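Local coordinates for protein enoyl-CoA hydratase (PDB 3PE8) that probably catalyses the reversible addition of water to the double bond of 2-enoyl-CoA thioesters, and binds a zinc ion in this crystal, at residues L24-S29 with A35-T40; V57-T60 with V65-A68; P86-M91 with L112-L117; N100-T105 with G160-A165; G106-A111 with A123-T128. One frame throughout, in Å; residues are numbered along the deposited sequence.

Contact 1 (L24-S29 with A35-T40); sequences LNRPQS and AELRST
Leu37 meets both Leu24 and Arg26, so the start of helix 35-50 rests against the end of strand 19-24 and the turn that follows it. Apolar packing carries the contact. With chi1 at 179°, Leu37 carries its CG opposite the backbone N, and this sets both methyls against the loop. One branch, CD1, meets Leu24 CD2 at 4.2 Å. The other, CD2, lies alongside the aliphatic part of Arg26, with Arg26 CD at 3.9 Å and Arg26 CG at 4.1 Å. These two side chains run past each other in opposite directions.

Polar bonds stay within each segment or lead elsewhere. Arg26 is bent at chi3 (70°), which takes its guanidinium off the line of the methylenes. One face of the guanidinium is covered by Ser29 CB, 3.5 Å above its plane. NH1 is held by the carbonyl of Ala32 and by a salt bridge to Asp71. The turn is closed by a bond from Ser29 N to Arg26 O, 2.9 Å long. On the helix, Glu36 O accepts from both Thr40 N and Thr40 OG1, which reach it from opposite faces of its carbonyl plane. The OG1 bond measures 2.9 Å.

Arg26 NE and Glu36 OE1 remain 6.1 Å apart, so their opposite charges do not meet. No hydrogen bond joins the two segments. The contact therefore rests on van der Waals packing. Arg26 plays two parts: its methylenes pack on the helix while its charged end ties the loop to its surroundings.

Contact 2 (V57-T60 with V65-A68); sequences VIVT and VFCA
Phe66 turns the edge of its ring to the end of strand 56-61, where it meets Val59 and Thr60. This is the tight part of the contact, and one ring atom, CE1, does most of the touching. Thr60 CA lies 3.9 Å from Phe66 CE1, near the plane of the ring. Val59 O is also at the edge, 4.1 Å from Phe66 CE1. The only side-chain pair is Val59 CG1 with Phe66 CE1 at 4.2 Å. A chi1 of 170° puts Phe66 CG across from its backbone N, which lays the ring edge against the strand. Ile99 of strand 95-99 and Asn100 also pack on Phe66.

The rest is looser. Thr60 turns its side chain away from the loop, and its OG1 is bonded to the carbonyl of Ala98. The loop moves off from the strand on both sides of Phe66, and Val65 and Ala68 are partly exposed. Here the backbone is tied to other partners. Phe66 O accepts from Asn31 ND2, and Cys67 pairs with strand 102-104.

Phe66 and Cys67 lead into an Ala-Gly-Leu-Asp sequence that begins at Ala68. The residue right after its glycine probably supplies one backbone N-H of the oxyanion hole, as in crotonase relatives, though no ligand is bound to test it. Phe66 meets backbone atoms of Val59 and Thr60 and one methyl of Val59, not the Thr60 hydroxyl. A buried aromatic edge, not polar pairing, fits the loop to the sheet.

Contact 3 (P86-M91 with L112-L117); sequences PKWPDM and LYCDIL
Trp88 and Tyr113 pack so that the CB of each lies over the ring of the other. The pair forms an offset (parallel-displaced) stack with a reciprocal CH-pi contact. The Trp88 five-membered ring and the Tyr113 ring have centroids 4.7 Å apart and planes only 14° from parallel. Trp88 CB sits over the centre of the Tyr113 ring, 3.7 Å from its centroid. In return, Tyr113 CB stands 3.4 Å from the centroid of the Trp88 six-membered ring. Because the side chains run past each other in opposite directions, each ring is set above the root of its partner.

Trp88 extends its ring trans to the backbone N (chi1 -173°), while Tyr113 keeps its own beside the backbone N (chi1 -82°), and these settings bring the two faces together. Cys114 adds an oblique sulfur-aromatic contact, its SG 4.1 Å from Trp88 CH2.

In this crotonase-type subunit the stack joins the end of helix 106-113 to the loop leading into strand 95-99. Leu45 of helix 35-50 and Val95 also pack on Trp88. Nearby, Asp115 makes a salt bridge with Arg154 of the second subunit, and Pro86 packs on Trp222 of the third subunit. The contact thus lies close to two subunit interfaces.

The phenol end of Tyr113 has a different setting. Pro86 CB approaches Tyr113 OH to 3.5 Å. One water joins the segments beside it: it accepts from Lys87 N at 2.8 Å and is hydrogen-bonded to Tyr113 OH at 2.9 Å.

Contact 4 (N100-T105 with G160-A165); sequences NGAAVT and GDYLSA
Ala102 and Tyr162 mark the closest approach of the two backbones, with their CA atoms 8.6 Å apart. Such spacing is too wide for strand pairing. Strands 102-104 and 163-164 are the outer members of a three-stranded sheet, with strand 124-126 between them.

The gap is bridged by one side chain. At a chi1 of -77° the Tyr162 ring leaves beside its backbone N and reaches across the middle strand. Val104 CG2 meets Tyr162 CE1 at 4.0 Å, coming at the ring edge and near its plane. The two side chains cross at about a right angle. Ala102 CB lies 4.2 Å from Tyr162 OH and is oblique to the ring. Ala102 and Val104 point toward the tyrosine from the same strand, so its outer end lies across them.

The middle strand shares in this layer. Lys124 makes a cation-pi contact with Tyr162, and Ala126 packs on it as well. Thr105 stands just before helix 106-113. Gly160 follows helix 150-159, and Ser164, farther along, caps helix 165-171 through Asp167 N.

Contact 5 (G106-A111 with A123-T128); sequences GGLELA and AKFADT. With ZN (zinc ion), chain C.
Leu108 and Phe125 bring helix 106-113 and strand 124-126 closest, with their CA atoms 6.4 Å apart and no hydrogen bond between the segments. Leu108 makes every close contact from the helix side. Its two methyls fork over the strand. CD1 meets Phe125 CD2 at 3.9 Å, oblique to the ring, and the two side chains cross at about a right angle. CD2 lies against the backbone, 3.5 Å from Ala126 O. The same methyl reaches Asp127 CB at 4.2 Å. Leu140 of helix 140-148 packs on both Leu108 and Asp127.

The next helix residue, Glu109, turns to the metal. Its chain is extended beyond CG, and OE2 binds the zinc ion at 2.0 Å. The other carboxylate oxygen, OE1, lies 3.4 Å from the zinc ion and accepts from the backbone N-H groups of Trp138 and Leu140. These two bonds restrain the carboxylate's rotation. Two waters, at 2.2 and 1.9 Å from the zinc ion, and His129 NE2 complete four ligands. Asp127 OD1 is hydrogen-bonded to His129 ND1, a second-shell bond that probably steadies the histidine. The Gly-Gly-Leu-Glu helix start beside a strand belongs to the crotonase fold. As in crotonase relatives, it probably borders the acyl-CoA site; in this crystal a zinc ion is bound there through Glu109 and His129.

How the contacts relate
The zinc site belongs to contact 5. Contact 4 is the closest to contact 5, their centres about 6 Å apart. The two share a sheet, joined by Leu163 N to Phe125 O at 2.8 Å, and Thr105 OG1 to Thr128 OG1 at 2.6 Å. Contact 2 touches both: Cys67 O pairs with Val104 N of contact 4 at 2.9 Å, and Phe66 CE2 packs on Gly107 O of contact 5 at 3.6 Å. Contact 3 uses the other end of helix 106-113, its Tyr113 side chain about 9 Å from the zinc ion. Contact 1 is more distant: the side chain of Leu24 is about 14 Å from the zinc ion, but Leu24 N bonds Thr60 O of contact 2.

Contact 1 (L24-S29 with A35-T40)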
# COMPACT_ATOMS: atom_id res chain seq x y z
N LEU A 24 17.24 31.26 -8.44
CA LEU A 24 18.55 30.73 -8.05
C LEU A 24 19.62 31.59 -8.72
O LEU A 24 19.56 31.81 -9.91
CB LEU A 24 18.72 29.28 -8.49
CG LEU A 24 17.62 28.28 -8.10
CD1 LEU A 24 17.95 26.94 -8.76
CD2 LEU A 24 17.50 28.10 -6.58
N ASN A 25 20.55 32.14 -7.94
CA ASN A 25 21.42 33.20 -8.44
C ASN A 25 22.91 32.96 -8.14
O ASN A 25 23.59 33.79 -7.51
CB ASN A 25 20.96 34.59 -7.92
CG ASN A 25 21.61 35.73 -8.67
OD1 ASN A 25 21.78 35.66 -9.91
ND2 ASN A 25 22.00 36.78 -7.95
N ARG A 26 23.40 31.80 -8.58
CA ARG A 26 24.83 31.54 -8.58
C ARG A 26 25.23 31.12 -9.98
O ARG A 26 25.77 30.03 -10.17
CB ARG A 26 25.24 30.47 -7.55
CG ARG A 26 24.87 30.79 -6.10
CD ARG A 26 25.29 29.67 -5.20
NE ARG A 26 26.76 29.62 -5.08
CZ ARG A 26 27.54 28.57 -5.30
NH1 ARG A 26 27.06 27.38 -5.69
NH2 ARG A 26 28.86 28.70 -5.09
N PRO A 27 25.01 31.99 -10.97
CA PRO A 27 25.28 31.55 -12.34
C PRO A 27 26.75 31.24 -12.59
O PRO A 27 27.08 30.41 -13.44
CB PRO A 27 24.78 32.72 -13.20
CG PRO A 27 24.72 33.89 -12.29
CD PRO A 27 24.39 33.33 -10.95
N GLN A 28 27.64 31.90 -11.86
CA GLN A 28 29.07 31.65 -11.97
C GLN A 28 29.43 30.20 -11.62
O GLN A 28 30.52 29.74 -11.96
CB GLN A 28 29.84 32.65 -11.08
CG GLN A 28 29.63 32.44 -9.55
CD GLN A 28 28.33 33.03 -8.92
OE1 GLN A 28 27.42 33.57 -9.59
NE2 GLN A 28 28.29 32.96 -7.58
N SER A 29 28.53 29.50 -10.92
CA SER A 29 28.66 28.11 -10.49
C SER A 29 27.48 27.25 -11.00
O SER A 29 27.12 26.22 -10.40
CB SER A 29 28.73 28.04 -8.96
OG SER A 29 29.90 28.70 -8.51
N ALA A 35 25.59 24.94 0.34
CA ALA A 35 24.91 24.95 1.63
C ALA A 35 24.13 26.23 1.84
O ALA A 35 22.98 26.20 2.28
CB ALA A 35 25.96 24.73 2.80
N GLU A 36 24.74 27.36 1.53
CA GLU A 36 24.07 28.66 1.65
C GLU A 36 22.84 28.77 0.77
O GLU A 36 21.78 29.20 1.22
CB GLU A 36 25.03 29.82 1.36
CG GLU A 36 24.41 31.20 1.58
CD GLU A 36 25.26 32.35 1.05
OE1 GLU A 36 26.33 32.10 0.45
OE2 GLU A 36 24.82 33.52 1.23
N LEU A 37 22.95 28.36 -0.50
CA LEU A 37 21.79 28.47 -1.39
C LEU A 37 20.69 27.51 -0.96
O LEU A 37 19.51 27.87 -0.97
CB LEU A 37 22.21 28.26 -2.84
CG LEU A 37 21.08 28.33 -3.87
CD1 LEU A 37 20.20 29.61 -3.72
CD2 LEU A 37 21.71 28.25 -5.28
N ARG A 38 21.05 26.30 -0.54
CA ARG A 38 20.02 25.37 -0.06
C ARG A 38 19.26 25.96 1.11
O ARG A 38 18.03 26.02 1.11
CB ARG A 38 20.66 24.02 0.32
CG ARG A 38 21.14 23.20 -0.84
CD ARG A 38 21.66 21.77 -0.42
NE ARG A 38 22.60 21.67 0.71
CZ ARG A 38 23.93 21.58 0.63
NH1 ARG A 38 24.57 21.63 -0.54
NH2 ARG A 38 24.66 21.46 1.74
N SER A 39 19.99 26.45 2.11
CA SER A 39 19.39 27.05 3.31
C SER A 39 18.45 28.19 2.93
O SER A 39 17.31 28.28 3.42
CB SER A 39 20.48 27.61 4.21
OG SER A 39 19.92 28.21 5.38
N THR A 40 18.97 29.08 2.09
CA THR A 40 18.25 30.28 1.68
C THR A 40 17.00 29.92 0.87
O THR A 40 15.91 30.48 1.09
CB THR A 40 19.18 31.24 0.90
OG1 THR A 40 20.31 31.59 1.72
CG2 THR A 40 18.45 32.53 0.52

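Contact 2 (V57-T60 with V65-A68)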
# COMPACT_ATOMS: atom_id res chain seq x y z
N VAL A 57 4.11 30.63 -6.13
CA VAL A 57 5.56 30.75 -6.26
C VAL A 57 6.01 30.29 -7.65
O VAL A 57 5.52 29.25 -8.16
CB VAL A 57 6.29 29.89 -5.18
CG1 VAL A 57 7.81 29.97 -5.35
CG2 VAL A 57 5.93 30.36 -3.74
N ILE A 58 6.94 31.04 -8.26
CA ILE A 58 7.69 30.59 -9.44
C ILE A 58 9.13 30.38 -9.03
O ILE A 58 9.73 31.29 -8.42
CB ILE A 58 7.61 31.63 -10.61
CG1 ILE A 58 6.16 31.82 -11.06
CG2 ILE A 58 8.53 31.23 -11.79
CD1 ILE A 58 5.94 32.99 -12.02
N VAL A 59 9.70 29.23 -9.38
CA VAL A 59 11.11 28.97 -9.16
C VAL A 59 11.80 28.96 -10.52
O VAL A 59 11.35 28.27 -11.42
CB VAL A 59 11.35 27.62 -8.45
CG1 VAL A 59 12.88 27.30 -8.35
CG2 VAL A 59 10.76 27.61 -7.04
N THR A 60 12.92 29.70 -10.64
CA THR A 60 13.66 29.70 -11.90
C THR A 60 15.12 29.89 -11.58
O THR A 60 15.47 30.09 -10.41
CB THR A 60 13.08 30.75 -12.88
OG1 THR A 60 13.54 30.48 -14.21
CG2 THR A 60 13.42 32.20 -12.50
N VAL A 65 21.74 28.30 -17.07
CA VAL A 65 21.51 26.97 -16.50
C VAL A 65 20.39 27.11 -15.47
O VAL A 65 20.32 28.12 -14.79
CB VAL A 65 22.81 26.42 -15.89
CG1 VAL A 65 22.54 25.14 -15.09
CG2 VAL A 65 23.87 26.18 -16.99
N PHE A 66 19.48 26.15 -15.36
CA PHE A 66 18.49 26.16 -14.27
C PHE A 66 19.19 25.81 -12.96
O PHE A 66 19.28 26.66 -12.05
CB PHE A 66 17.30 25.23 -14.54
CG PHE A 66 16.41 25.05 -13.35
CD1 PHE A 66 15.52 26.06 -12.98
CD2 PHE A 66 16.42 23.89 -12.61
CE1 PHE A 66 14.70 25.91 -11.89
CE2 PHE A 66 15.56 23.72 -11.53
CZ PHE A 66 14.72 24.73 -11.16
N CYS A 67 19.77 24.62 -12.87
CA CYS A 67 20.48 24.16 -11.67
C CYS A 67 21.28 22.90 -12.02
O CYS A 67 20.68 21.91 -12.45
CB CYS A 67 19.50 23.85 -10.53
SG CYS A 67 20.31 23.30 -9.04
N ALA A 68 22.61 22.97 -11.83
CA ALA A 68 23.51 21.85 -12.14
C ALA A 68 23.57 20.80 -11.06
O ALA A 68 24.29 19.82 -11.25
CB ALA A 68 24.94 22.39 -12.41

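Contact 3 (P86-M91 with L112-L117)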
# COMPACT_ATOMS: atom_id res chain seq x y z
N PRO A 86 15.86 15.10 2.71
CA PRO A 86 15.11 16.10 1.96
C PRO A 86 14.73 17.31 2.83
O PRO A 86 14.59 17.18 4.05
CB PRO A 86 13.87 15.33 1.47
CG PRO A 86 13.72 14.21 2.41
CD PRO A 86 15.09 13.85 2.88
N LYS A 87 14.65 18.46 2.19
CA LYS A 87 14.40 19.75 2.84
C LYS A 87 13.19 20.52 2.28
O LYS A 87 12.77 21.50 2.87
CB LYS A 87 15.62 20.65 2.65
CG LYS A 87 16.92 20.11 3.25
CD LYS A 87 16.91 20.14 4.75
CE LYS A 87 18.22 19.56 5.29
NZ LYS A 87 18.17 19.35 6.74
N TRP A 88 12.64 20.10 1.14
CA TRP A 88 11.57 20.88 0.53
C TRP A 88 10.38 20.82 1.47
O TRP A 88 9.95 19.71 1.82
CB TRP A 88 11.21 20.29 -0.83
CG TRP A 88 10.23 21.10 -1.64
CD1 TRP A 88 8.89 21.25 -1.39
CD2 TRP A 88 10.51 21.82 -2.82
NE1 TRP A 88 8.31 22.04 -2.36
CE2 TRP A 88 9.29 22.40 -3.26
CE3 TRP A 88 11.66 22.02 -3.60
CZ2 TRP A 88 9.21 23.15 -4.43
CZ3 TRP A 88 11.58 22.76 -4.73
CH2 TRP A 88 10.36 23.31 -5.16
N PRO A 89 9.85 21.98 1.90
CA PRO A 89 8.83 22.03 2.96
C PRO A 89 7.41 21.71 2.49
O PRO A 89 7.13 21.72 1.29
CB PRO A 89 8.91 23.50 3.43
CG PRO A 89 9.30 24.23 2.19
CD PRO A 89 10.28 23.33 1.50
N ASP A 90 6.53 21.37 3.43
CA ASP A 90 5.13 21.18 3.12
C ASP A 90 4.53 22.54 2.75
O ASP A 90 4.69 23.52 3.48
CB ASP A 90 4.37 20.59 4.31
CG ASP A 90 2.91 20.29 3.98
OD1 ASP A 90 2.61 19.85 2.85
OD2 ASP A 90 2.06 20.45 4.89
N MET A 91 3.86 22.59 1.62
CA MET A 91 3.31 23.84 1.09
C MET A 91 1.91 23.54 0.57
O MET A 91 1.66 22.46 0.03
CB MET A 91 4.20 24.36 -0.04
CG MET A 91 5.56 24.84 0.43
SD MET A 91 6.50 25.46 -0.96
CE MET A 91 5.66 27.03 -1.26
N LEU A 112 11.56 18.26 -10.12
CA LEU A 112 10.60 17.21 -9.81
C LEU A 112 9.73 17.52 -8.58
O LEU A 112 8.65 16.95 -8.46
CB LEU A 112 11.32 15.86 -9.65
CG LEU A 112 11.87 15.27 -10.95
CD1 LEU A 112 12.87 14.11 -10.63
CD2 LEU A 112 10.78 14.78 -11.89
N TYR A 113 10.20 18.36 -7.67
CA TYR A 113 9.40 18.80 -6.54
C TYR A 113 8.30 19.79 -6.92
O TYR A 113 7.32 19.94 -6.20
CB TYR A 113 10.25 19.51 -5.48
CG TYR A 113 11.00 18.64 -4.52
CD1 TYR A 113 10.35 17.85 -3.62
CD2 TYR A 113 12.37 18.65 -4.51
CE1 TYR A 113 11.03 17.07 -2.70
CE2 TYR A 113 13.08 17.87 -3.60
CZ TYR A 113 12.41 17.08 -2.71
OH TYR A 113 13.14 16.31 -1.81
N CYS A 114 8.49 20.52 -8.02
CA CYS A 114 7.50 21.54 -8.39
C CYS A 114 6.15 20.93 -8.74
O CYS A 114 6.09 19.83 -9.26
CB CYS A 114 8.01 22.37 -9.56
SG CYS A 114 9.52 23.34 -9.21
N ASP A 115 5.08 21.67 -8.50
CA ASP A 115 3.76 21.20 -8.88
C ASP A 115 3.56 21.17 -10.38
O ASP A 115 2.97 20.21 -10.89
CB ASP A 115 2.69 22.08 -8.24
CG ASP A 115 2.72 22.01 -6.72
OD1 ASP A 115 2.54 20.89 -6.18
OD2 ASP A 115 2.95 23.06 -6.07
N ILE A 116 4.07 22.18 -11.07
CA ILE A 116 3.80 22.41 -12.50
C ILE A 116 5.12 22.91 -13.11
O ILE A 116 5.74 23.80 -12.55
CB ILE A 116 2.77 23.55 -12.70
CG1 ILE A 116 1.42 23.21 -12.06
CG2 ILE A 116 2.67 23.90 -14.21
CD1 ILE A 116 0.46 24.48 -11.91
N LEU A 117 5.55 22.32 -14.22
CA LEU A 117 6.75 22.79 -14.92
C LEU A 117 6.39 23.37 -16.28
O LEU A 117 5.53 22.81 -17.01
CB LEU A 117 7.75 21.66 -15.12
CG LEU A 117 8.38 21.03 -13.88
CD1 LEU A 117 9.45 19.98 -14.23
CD2 LEU A 117 9.02 22.13 -12.99
O HOH W 1 14.79 18.34 -0.64

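Contact 4 (N100-T105 with G160-A165)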
# COMPACT_ATOMS: atom_id res chain seq x y z
N ASN A 100 14.74 27.16 -17.28
CA ASN A 100 15.36 28.04 -18.26
C ASN A 100 16.56 27.45 -18.99
O ASN A 100 17.08 28.06 -19.91
CB ASN A 100 15.78 29.35 -17.59
CG ASN A 100 16.75 29.12 -16.44
OD1 ASN A 100 16.37 28.52 -15.43
ND2 ASN A 100 18.00 29.57 -16.60
N GLY A 101 17.05 26.30 -18.54
CA GLY A 101 18.26 25.69 -19.05
C GLY A 101 18.41 24.33 -18.40
O GLY A 101 17.42 23.74 -17.94
N ALA A 102 19.65 23.83 -18.35
CA ALA A 102 19.92 22.50 -17.83
C ALA A 102 19.49 22.37 -16.37
O ALA A 102 19.74 23.26 -15.54
CB ALA A 102 21.42 22.14 -17.98
N ALA A 103 18.84 21.24 -16.08
CA ALA A 103 18.39 20.86 -14.74
C ALA A 103 18.98 19.45 -14.55
O ALA A 103 18.54 18.50 -15.18
CB ALA A 103 16.88 20.81 -14.69
N VAL A 104 20.02 19.37 -13.75
CA VAL A 104 20.87 18.18 -13.67
C VAL A 104 20.96 17.66 -12.26
O VAL A 104 21.28 18.40 -11.34
CB VAL A 104 22.28 18.48 -14.24
CG1 VAL A 104 23.18 17.21 -14.23
CG2 VAL A 104 22.15 19.06 -15.67
N THR A 105 20.63 16.37 -12.08
CA THR A 105 20.88 15.64 -10.85
C THR A 105 20.12 16.27 -9.70
O THR A 105 18.89 16.24 -9.74
CB THR A 105 22.38 15.38 -10.67
OG1 THR A 105 22.85 14.86 -11.91
CG2 THR A 105 22.66 14.32 -9.57
N GLY A 160 22.88 8.82 -18.32
CA GLY A 160 23.28 10.18 -17.97
C GLY A 160 23.05 11.20 -19.07
O GLY A 160 23.49 12.35 -18.94
N ASP A 161 22.40 10.80 -20.16
CA ASP A 161 22.21 11.66 -21.32
C ASP A 161 21.12 12.71 -21.05
O ASP A 161 20.17 12.51 -20.27
CB ASP A 161 21.72 10.87 -22.56
CG ASP A 161 22.72 9.87 -23.14
OD1 ASP A 161 23.96 9.99 -22.96
OD2 ASP A 161 22.20 8.97 -23.85
N TYR A 162 21.21 13.82 -21.77
CA TYR A 162 20.21 14.84 -21.68
C TYR A 162 18.91 14.46 -22.36
O TYR A 162 18.90 13.84 -23.47
CB TYR A 162 20.68 16.14 -22.32
CG TYR A 162 21.65 16.96 -21.53
CD1 TYR A 162 21.29 17.51 -20.31
CD2 TYR A 162 22.90 17.26 -22.05
CE1 TYR A 162 22.16 18.29 -19.58
CE2 TYR A 162 23.80 18.07 -21.32
CZ TYR A 162 23.39 18.58 -20.09
OH TYR A 162 24.25 19.38 -19.36
N LEU A 163 17.81 14.85 -21.73
CA LEU A 163 16.46 14.83 -22.29
C LEU A 163 16.15 16.26 -22.73
O LEU A 163 16.21 17.19 -21.92
CB LEU A 163 15.46 14.37 -21.25
CG LEU A 163 14.03 14.20 -21.72
CD1 LEU A 163 13.86 12.98 -22.63
CD2 LEU A 163 13.05 14.19 -20.52
N SER A 164 15.79 16.44 -23.99
CA SER A 164 15.43 17.73 -24.53
C SER A 164 14.12 18.24 -24.01
O SER A 164 13.28 17.48 -23.50
CB SER A 164 15.36 17.65 -26.06
OG SER A 164 14.21 16.92 -26.51
N ALA A 165 13.90 19.54 -24.19
CA ALA A 165 12.63 20.14 -23.79
C ALA A 165 11.45 19.52 -24.54
O ALA A 165 10.41 19.27 -23.91
CB ALA A 165 12.65 21.68 -23.98

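Contact 5 (G106-A111 with A123-T128)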
# COMPACT_ATOMS: atom_id res chain seq x y z
N GLY A 106 20.73 16.89 -8.70
CA GLY A 106 19.93 17.59 -7.68
C GLY A 106 19.06 18.69 -8.25
O GLY A 106 18.00 18.98 -7.70
N GLY A 107 19.48 19.32 -9.33
CA GLY A 107 18.62 20.28 -9.98
C GLY A 107 17.40 19.68 -10.67
O GLY A 107 16.36 20.32 -10.78
N LEU A 108 17.55 18.47 -11.18
CA LEU A 108 16.40 17.72 -11.71
C LEU A 108 15.46 17.35 -10.55
O LEU A 108 14.25 17.46 -10.68
CB LEU A 108 16.85 16.48 -12.49
CG LEU A 108 15.80 15.50 -12.98
CD1 LEU A 108 14.72 16.20 -13.81
CD2 LEU A 108 16.51 14.36 -13.81
N GLU A 109 16.04 16.97 -9.39
CA GLU A 109 15.21 16.71 -8.21
C GLU A 109 14.45 17.98 -7.77
O GLU A 109 13.27 17.90 -7.46
CB GLU A 109 16.05 16.16 -7.06
CG GLU A 109 16.45 14.69 -7.34
CD GLU A 109 17.46 14.09 -6.39
OE1 GLU A 109 17.14 13.06 -5.76
OE2 GLU A 109 18.58 14.64 -6.33
N LEU A 110 15.10 19.15 -7.83
CA LEU A 110 14.36 20.40 -7.56
C LEU A 110 13.19 20.59 -8.52
O LEU A 110 12.07 20.90 -8.11
CB LEU A 110 15.27 21.63 -7.60
CG LEU A 110 16.12 22.03 -6.43
CD1 LEU A 110 16.59 23.49 -6.71
CD2 LEU A 110 15.44 21.95 -5.06
N ALA A 111 13.42 20.34 -9.81
CA ALA A 111 12.36 20.46 -10.79
C ALA A 111 11.22 19.50 -10.50
O ALA A 111 10.06 19.86 -10.63
CB ALA A 111 12.91 20.26 -12.23
N ALA A 123 15.66 24.35 -22.25
CA ALA A 123 15.72 23.47 -21.08
C ALA A 123 16.19 22.10 -21.50
O ALA A 123 15.90 21.62 -22.61
CB ALA A 123 14.38 23.37 -20.45
N LYS A 124 16.91 21.45 -20.62
CA LYS A 124 17.25 20.02 -20.80
C LYS A 124 17.40 19.42 -19.44
O LYS A 124 17.63 20.13 -18.46
CB LYS A 124 18.51 19.81 -21.63
CG LYS A 124 19.67 20.62 -21.27
CD LYS A 124 20.74 20.57 -22.37
CE LYS A 124 21.97 21.32 -21.93
NZ LYS A 124 22.98 21.39 -23.01
N PHE A 125 17.26 18.10 -19.36
CA PHE A 125 17.14 17.43 -18.06
C PHE A 125 18.06 16.22 -18.07
O PHE A 125 18.12 15.49 -19.06
CB PHE A 125 15.69 16.96 -17.85
CG PHE A 125 14.68 18.06 -17.90
CD1 PHE A 125 14.13 18.49 -19.11
CD2 PHE A 125 14.31 18.69 -16.73
CE1 PHE A 125 13.18 19.52 -19.10
CE2 PHE A 125 13.39 19.71 -16.74
CZ PHE A 125 12.86 20.13 -17.91
N ALA A 126 18.79 16.02 -16.99
CA ALA A 126 19.69 14.85 -16.89
C ALA A 126 19.89 14.40 -15.48
O ALA A 126 19.81 15.19 -14.54
CB ALA A 126 21.08 15.16 -17.57
N ASP A 127 20.15 13.10 -15.34
CA ASP A 127 20.50 12.48 -14.08
C ASP A 127 21.89 11.92 -14.18
O ASP A 127 22.12 10.94 -14.90
CB ASP A 127 19.52 11.37 -13.72
CG ASP A 127 19.89 10.68 -12.43
OD1 ASP A 127 20.67 11.27 -11.68
OD2 ASP A 127 19.50 9.53 -12.18
N THR A 128 22.85 12.53 -13.49
CA THR A 128 24.21 12.03 -13.51
C THR A 128 24.64 11.29 -12.23
O THR A 128 25.85 11.03 -12.07
CB THR A 128 25.19 13.15 -13.80
OG1 THR A 128 25.22 14.09 -12.71
CG2 THR A 128 24.83 13.83 -15.11
ZN ZN C . 20.40 14.00 -5.70
O HOH W 2 22.04 15.47 -6.15
O HOH W 3 20.48 13.47 -3.90